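Local coordinates for protein EvdO1 (Micromonospora carbonacea, PDB 4XBZ) that probably catalyses an oxidative cyclization in orthosomycin biosynthesis as a metal-dependent oxygenase of the phytanoyl-CoA dioxygenase family, with a double-stranded beta helix fold, at residues 271-274 and 275-279; 324-328 and 329-333. One frame throughout, in Å; residues are numbered along the deposited sequence.

Contact 1. Residues 271-274 and 275-279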
# COMPACT_ATOMS: atom_id res chain seq x y z
N GLY A 271 2.32 -15.62 8.70
CA GLY A 271 3.58 -16.21 8.30
C GLY A 271 4.09 -15.61 6.99
O GLY A 271 3.74 -14.47 6.67
N PRO A 272 4.89 -16.37 6.21
CA PRO A 272 5.31 -17.77 6.38
C PRO A 272 6.41 -18.00 7.40
O PRO A 272 6.69 -19.15 7.71
CB PRO A 272 5.82 -18.15 4.98
CG PRO A 272 6.25 -16.88 4.38
CD PRO A 272 5.30 -15.84 4.89
N HIS A 273 7.05 -16.95 7.89
CA HIS A 273 8.16 -17.14 8.81
C HIS A 273 7.69 -17.19 10.25
O HIS A 273 6.60 -16.74 10.58
CB HIS A 273 9.19 -16.02 8.66
CG HIS A 273 9.80 -15.94 7.30
ND1 HIS A 273 9.32 -15.11 6.32
CD2 HIS A 273 10.86 -16.60 6.76
CE1 HIS A 273 10.05 -15.25 5.23
NE2 HIS A 273 10.99 -16.15 5.47
N SER A 274 8.55 -17.73 11.11
CA SER A 274 8.30 -17.75 12.55
C SER A 274 8.28 -16.32 13.08
O SER A 274 8.78 -15.41 12.43
CB SER A 274 9.36 -18.60 13.25
OG SER A 274 10.65 -18.03 13.11
N ALA A 275 7.70 -16.12 14.26
CA ALA A 275 7.52 -14.76 14.78
C ALA A 275 8.85 -14.08 15.07
O ALA A 275 8.97 -12.86 14.99
CB ALA A 275 6.65 -14.79 16.05
N GLU A 276 9.84 -14.91 15.39
CA GLU A 276 11.22 -14.48 15.66
C GLU A 276 11.91 -13.84 14.44
O GLU A 276 12.72 -12.92 14.58
CB GLU A 276 12.03 -15.68 16.16
CG GLU A 276 13.49 -15.42 16.51
CD GLU A 276 14.27 -16.71 16.79
OE1 GLU A 276 13.90 -17.77 16.23
OE2 GLU A 276 15.24 -16.67 17.56
N TYR A 277 11.61 -14.36 13.26
CA TYR A 277 12.19 -13.87 12.01
C TYR A 277 12.07 -12.35 11.88
O TYR A 277 13.03 -11.69 11.49
CB TYR A 277 11.54 -14.57 10.82
CG TYR A 277 12.10 -14.22 9.44
CD1 TYR A 277 13.33 -14.74 9.01
CD2 TYR A 277 11.37 -13.43 8.55
CE1 TYR A 277 13.83 -14.46 7.76
CE2 TYR A 277 11.86 -13.14 7.28
CZ TYR A 277 13.09 -13.66 6.89
OH TYR A 277 13.58 -13.38 5.65
N ILE A 278 10.91 -11.81 12.25
CA ILE A 278 10.62 -10.38 12.08
C ILE A 278 11.67 -9.49 12.76
O ILE A 278 12.23 -8.59 12.13
CB ILE A 278 9.21 -10.03 12.65
CG1 ILE A 278 8.13 -10.87 11.95
CG2 ILE A 278 8.94 -8.53 12.53
CD1 ILE A 278 6.73 -10.55 12.39
N GLY A 279 11.93 -9.73 14.04
CA GLY A 279 12.90 -8.94 14.76
C GLY A 279 14.30 -9.02 14.16
O GLY A 279 15.02 -8.02 14.11
O HOH W 1 12.07 -19.54 15.23

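Contact 2. Residues 324-328 and 329-333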
# COMPACT_ATOMS: atom_id res chain seq x y z
N LEU A 324 24.05 -11.43 8.52
CA LEU A 324 22.93 -10.91 7.76
C LEU A 324 22.15 -12.05 7.12
O LEU A 324 21.23 -11.82 6.35
CB LEU A 324 23.41 -9.92 6.70
CG LEU A 324 24.11 -8.67 7.24
CD1 LEU A 324 24.34 -7.66 6.15
CD2 LEU A 324 23.29 -8.04 8.36
N ARG A 325 22.52 -13.28 7.43
CA ARG A 325 21.89 -14.42 6.78
C ARG A 325 21.07 -15.24 7.74
O ARG A 325 21.58 -15.77 8.73
CB ARG A 325 22.94 -15.29 6.11
CG ARG A 325 22.45 -16.67 5.71
CD ARG A 325 23.65 -17.58 5.39
NE ARG A 325 23.25 -18.84 4.76
CZ ARG A 325 22.84 -19.90 5.43
NH1 ARG A 325 22.76 -19.85 6.76
NH2 ARG A 325 22.49 -21.01 4.79
N PHE A 326 19.78 -15.34 7.43
CA PHE A 326 18.83 -16.08 8.25
C PHE A 326 18.04 -17.03 7.40
O PHE A 326 17.08 -16.63 6.75
CB PHE A 326 17.92 -15.12 8.98
CG PHE A 326 18.64 -14.32 9.98
CD1 PHE A 326 18.80 -14.80 11.28
CD2 PHE A 326 19.23 -13.12 9.63
CE1 PHE A 326 19.50 -14.08 12.22
CE2 PHE A 326 19.93 -12.39 10.56
CZ PHE A 326 20.07 -12.87 11.86
N ALA A 327 18.46 -18.28 7.41
CA ALA A 327 17.96 -19.26 6.48
C ALA A 327 16.50 -19.54 6.75
O ALA A 327 16.13 -19.94 7.85
CB ALA A 327 18.77 -20.54 6.54
N HIS A 328 15.70 -19.33 5.71
CA HIS A 328 14.24 -19.45 5.75
C HIS A 328 13.74 -20.74 6.43
O HIS A 328 12.77 -20.71 7.18
CB HIS A 328 13.68 -19.36 4.32
CG HIS A 328 13.98 -18.05 3.64
ND1 HIS A 328 13.40 -16.86 4.02
CD2 HIS A 328 14.83 -17.75 2.62
CE1 HIS A 328 13.87 -15.88 3.26
NE2 HIS A 328 14.74 -16.40 2.41
N GLU A 329 14.41 -21.86 6.18
CA GLU A 329 13.91 -23.13 6.68
C GLU A 329 14.11 -23.23 8.19
O GLU A 329 13.43 -24.01 8.85
CB GLU A 329 14.58 -24.32 5.97
CG GLU A 329 16.08 -24.40 6.15
CD GLU A 329 16.86 -23.63 5.10
OE1 GLU A 329 16.28 -22.76 4.40
OE2 GLU A 329 18.08 -23.91 4.96
N GLU A 330 15.01 -22.41 8.72
CA GLU A 330 15.25 -22.38 10.16
C GLU A 330 14.32 -21.41 10.90
O GLU A 330 14.28 -21.40 12.13
CB GLU A 330 16.70 -21.99 10.46
CG GLU A 330 17.75 -22.88 9.83
CD GLU A 330 19.15 -22.39 10.11
OE1 GLU A 330 19.35 -21.71 11.14
OE2 GLU A 330 20.05 -22.69 9.31
N TYR A 331 13.60 -20.58 10.15
CA TYR A 331 12.64 -19.64 10.73
C TYR A 331 11.31 -19.74 10.02
O TYR A 331 10.73 -18.73 9.63
CB TYR A 331 13.18 -18.22 10.65
CG TYR A 331 14.52 -18.07 11.32
CD1 TYR A 331 14.62 -17.94 12.70
CD2 TYR A 331 15.69 -18.06 10.56
CE1 TYR A 331 15.86 -17.81 13.32
CE2 TYR A 331 16.93 -17.92 11.16
CZ TYR A 331 17.01 -17.80 12.54
OH TYR A 331 18.24 -17.66 13.15
N TRP A 332 10.86 -20.97 9.82
CA TRP A 332 9.61 -21.25 9.11
C TRP A 332 8.54 -21.53 10.17
O TRP A 332 8.89 -21.94 11.27
CB TRP A 332 9.80 -22.44 8.17
CG TRP A 332 8.96 -22.45 6.93
CD1 TRP A 332 8.08 -23.43 6.54
CD2 TRP A 332 8.93 -21.46 5.89
NE1 TRP A 332 7.51 -23.10 5.33
CE2 TRP A 332 8.01 -21.90 4.92
CE3 TRP A 332 9.60 -20.24 5.69
CZ2 TRP A 332 7.75 -21.16 3.76
CZ3 TRP A 332 9.32 -19.51 4.55
CH2 TRP A 332 8.41 -19.97 3.60
N ARG A 333 7.27 -21.31 9.85
CA ARG A 333 6.22 -21.59 10.83
C ARG A 333 5.18 -22.57 10.30
O ARG A 333 5.18 -22.90 9.11
CB ARG A 333 5.54 -20.30 11.27
CG ARG A 333 4.17 -20.08 10.65
CD ARG A 333 3.30 -19.13 11.50
NE ARG A 333 4.01 -17.89 11.78
CZ ARG A 333 3.44 -16.79 12.26
NH1 ARG A 333 2.13 -16.77 12.52
NH2 ARG A 333 4.19 -15.71 12.48
O HOH W 2 21.25 -17.39 11.40

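Contact 1. Residues 271-274 and 275-279
His273 lays its imidazole over one face of the Tyr277 ring, four residues further along, in a face-to-face stack formed where the connection after helix 264-270 turns into helix 275-293, beside the double-stranded beta helix. The ring centroids are 3.6 Å apart and the planes only 10° from parallel. Tyr277 CE2 lies over the centre of the imidazole, and His273 CD2 lies over the centre of the phenol ring. The overlap starts at the root of the side chains, where the backbone brings His273 CB to 3.5 Å from Tyr277 CB. With Tyr277 CG opposite its N and beside its carbonyl carbon (chi1 -176°), the phenol lies flat against the imidazole. A flat imidazole suits this place, since it can cover the phenol with its face while both nitrogens bond at the rim: ND1 meets the carboxylate of Glu267, which would probably favour a proton there, and NE2 meets His328.

Gly271, which tolerates a positive phi, and Pro272, which tolerates the cis peptide before it, mark the chain's exit from helix 264-270. Where the chain turns into the next helix, Tyr277 N donates to Ser274 O at 3.1 Å, a bent bond of 136° whose donor stands above the carbonyl plane. Small and polar, Ser274 fits the partly exposed flank. The extended Glu276 side chain carries its carboxylate out to a water, which gives a hydrogen to Glu276 OE1 at 2.7 Å and lies 3.0 Å from Ser274 OG.

Contact 2. Residues 324-328 and 329-333
Phe326 and Tyr331 meet obliquely across a short 3-10 turn, their planes at 60°. Tyr331 CE2 lies in the Phe326 plane at the ring's edge, 3.6 Å from Phe326 CD1, while Tyr331 OH comes to 3.5 Å from the same carbon. The buried phenyl of Phe326 suits the greasy part; Tyr331 covers its edge and keeps a hydroxyl for the wetter side.

The tightest part is the backbone. Ala327 O receives Glu330 N at 2.8 Å, and His328 O receives Tyr331 N at 3.1 Å; Tyr331 N adds only a weak bond to Ala327 O. Tyr331 CD2 rests 3.3 Å from Ala327 O.

The outer side is looser. Glu329 bends at chi2 (-89°) and Glu330 runs extended, yet both bring a carboxylate oxygen beside the small methyl of Ala327, which leaves room for them. Arg325 NH1 stops 4.7 Å from Glu330 OE2, too far for a salt bridge; Arg325 NE pairs instead with Asp91. A water bridges Arg325 O and, weakly, Tyr331 OH.

Among its neighbours, Phe326 rests on Val284 and Tyr331 on Leu280 of helix 275-293, His328 stacks on Trp143 of strand 139-147, and Leu324 touches Val112 of helix 111-114.

Far apart in sequence, contacts 1 and 2 lie side by side, their centres about 8 Å apart, as the C-terminal segment returns to lie against the connection before helix 275-293. Ser274 N and Tyr331 O are 2.8 Å apart, a probable hydrogen bond, and Pro272 pairs with Arg333 through the backbone. The side chains join as well: His273 NE2 lies 2.9 Å from His328 ND1, probably hydrogen-bonded, and Pro272 CB packs 3.5 Å from Trp332 CH2. Trp143, on which His328 stacks, meets the ring of His273 too. Neither contact supplies a nickel ligand; His160, Asp162 and His244 hold the metal.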